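Local coordinates for flagellar motor switch protein FliG (Helicobacter pylori 26695, PDB 5WUJ) that is required for flagellum synthesis and motility and forms part of a switch complex, proposed to lie at the basal-body base, contacting motor components that determine the direction of rotation, at residues Glu81-Arg84 / Glu85-Arg89. Numbering follows the deposited sequence.
Sequences EYAR and ELLTR
E85 reaches back one turn of helix to E81, and its side chain is the one to follow. CB starts beside the E81 and Y82 carbonyls, 3.6 Å from E81 O. With CG anti to its own carbonyl carbon (chi1 -65°), the chain turns back along the helix, and CG lies 3.3 Å from both E81 O and E81 OE1. CD continues past that same OE1, and the tip ends with E85 OE2 2.7 Å from E81 OE1. The carboxylate planes are 68° apart; acids this close would tend to favour the protonated form, while the basic groups at E81 OE2 would probably favour the charged form of E81. On E81, the other oxygen faces R84: NH1 comes in the guanidinium plane to the anti side of OE2, at 2.8 Å, and makes a salt bridge. A basic side chain from a chain of another protein also pairs with OE2, so E81 OE2 has two basic partners. Further round, T88 OG1 folds back to R84 O at 2.7 Å while T88 N reaches the same oxygen from the opposite face of the carbonyl plane, so two bonds grip one acceptor. A83 CB meets L87 CD1 at 4.3 Å in a light apolar contact. Within the FliG N-terminal domain, helix 79-91 is flanked by two others: Y82 and E85 touch F66 on helix 55-71, whereas A83 and L87 pack on helix 93-104, and the chain of the other protein meets E81, R84 and E85.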
loop_
_atom_site.group_PDB
_atom_site.type_symbol
_atom_site.label_atom_id
_atom_site.label_comp_id
_atom_site.label_asym_id
_atom_site.label_seq_id
_atom_site.Cartn_x
_atom_site.Cartn_y
_atom_site.Cartn_z
ATOM N N GLU B 81 -10.856 0.196 -9.577
ATOM C CA GLU B 81 -10.675 -0.081 -8.155
ATOM C C GLU B 81 -10.276 1.171 -7.388
ATOM O O GLU B 81 -10.656 1.338 -6.220
ATOM C CB GLU B 81 -9.610 -1.170 -7.985
ATOM C CG GLU B 81 -9.151 -1.467 -6.558
ATOM C CD GLU B 81 -10.294 -1.788 -5.590
ATOM O OE1 GLU B 81 -10.119 -1.554 -4.372
ATOM O OE2 GLU B 81 -11.356 -2.286 -6.032
ATOM N N TYR B 82 -9.496 2.052 -8.018
ATOM C CA TYR B 82 -9.163 3.319 -7.386
ATOM C C TYR B 82 -10.415 4.171 -7.190
ATOM O O TYR B 82 -10.642 4.731 -6.106
ATOM C CB TYR B 82 -8.116 4.063 -8.229
ATOM C CG TYR B 82 -7.754 5.409 -7.657
ATOM C CD1 TYR B 82 -7.251 5.523 -6.363
ATOM C CD2 TYR B 82 -7.929 6.574 -8.397
ATOM C CE1 TYR B 82 -6.917 6.761 -5.826
ATOM C CE2 TYR B 82 -7.597 7.809 -7.868
ATOM C CZ TYR B 82 -7.093 7.895 -6.584
ATOM O OH TYR B 82 -6.771 9.123 -6.055
ATOM N N ALA B 83 -11.232 4.297 -8.241
ATOM C CA ALA B 83 -12.522 4.979 -8.107
ATOM C C ALA B 83 -13.364 4.361 -6.996
ATOM O O ALA B 83 -13.943 5.075 -6.165
ATOM C CB ALA B 83 -13.278 4.924 -9.435
ATOM N N ARG B 84 -13.430 3.029 -6.965
ATOM C CA ARG B 84 -14.234 2.333 -5.964
ATOM C C ARG B 84 -13.786 2.690 -4.549
ATOM O O ARG B 84 -14.621 2.924 -3.667
ATOM C CB ARG B 84 -14.136 0.826 -6.214
ATOM C CG ARG B 84 -15.171 -0.040 -5.526
ATOM C CD ARG B 84 -14.906 -1.519 -5.844
ATOM N NE ARG B 84 -15.371 -1.900 -7.181
ATOM C CZ ARG B 84 -14.585 -2.310 -8.185
ATOM N NH1 ARG B 84 -13.267 -2.405 -8.031
ATOM N NH2 ARG B 84 -15.127 -2.630 -9.362
ATOM N N GLU B 85 -12.469 2.741 -4.317
ATOM C CA GLU B 85 -11.952 3.135 -3.007
ATOM C C GLU B 85 -12.245 4.599 -2.709
ATOM O O GLU B 85 -12.654 4.942 -1.593
ATOM C CB GLU B 85 -10.445 2.890 -2.935
ATOM C CG GLU B 85 -10.054 1.429 -3.013
ATOM C CD GLU B 85 -8.546 1.228 -3.167
ATOM O OE1 GLU B 85 -7.783 2.201 -2.984
ATOM O OE2 GLU B 85 -8.130 0.095 -3.480
ATOM N N LEU B 86 -12.034 5.471 -3.697
ATOM C CA LEU B 86 -12.305 6.895 -3.518
ATOM C C LEU B 86 -13.777 7.151 -3.186
ATOM O O LEU B 86 -14.097 7.880 -2.237
ATOM C CB LEU B 86 -11.911 7.647 -4.783
ATOM C CG LEU B 86 -12.229 9.141 -4.817
ATOM C CD1 LEU B 86 -11.429 9.869 -3.742
ATOM C CD2 LEU B 86 -11.927 9.724 -6.195
ATOM N N LEU B 87 -14.689 6.586 -3.986
ATOM C CA LEU B 87 -16.114 6.854 -3.790
ATOM C C LEU B 87 -16.615 6.263 -2.481
ATOM O O LEU B 87 -17.474 6.854 -1.816
ATOM C CB LEU B 87 -16.913 6.306 -4.966
ATOM C CG LEU B 87 -16.575 7.036 -6.263
ATOM C CD1 LEU B 87 -16.880 6.187 -7.490
ATOM C CD2 LEU B 87 -17.300 8.376 -6.330
ATOM N N THR B 88 -16.070 5.118 -2.080
ATOM C CA THR B 88 -16.437 4.548 -0.792
ATOM C C THR B 88 -15.992 5.450 0.355
ATOM O O THR B 88 -16.717 5.622 1.340
ATOM C CB THR B 88 -15.830 3.149 -0.666
ATOM O OG1 THR B 88 -16.364 2.319 -1.706
ATOM C CG2 THR B 88 -16.141 2.540 0.684
ATOM N N ARG B 89 -14.805 6.038 0.250
ATOM C CA ARG B 89 -14.368 6.950 1.301
ATOM C C ARG B 89 -15.225 8.209 1.330
ATOM O O ARG B 89 -15.551 8.720 2.406
ATOM C CB ARG B 89 -12.899 7.317 1.112
ATOM C CG ARG B 89 -11.939 6.236 1.557
ATOM C CD ARG B 89 -10.547 6.805 1.783
ATOM N NE ARG B 89 -9.972 7.339 0.552
ATOM C CZ ARG B 89 -9.305 6.612 -0.343
ATOM N NH1 ARG B 89 -9.121 5.310 -0.147
ATOM N NH2 ARG B 89 -8.821 7.190 -1.435
#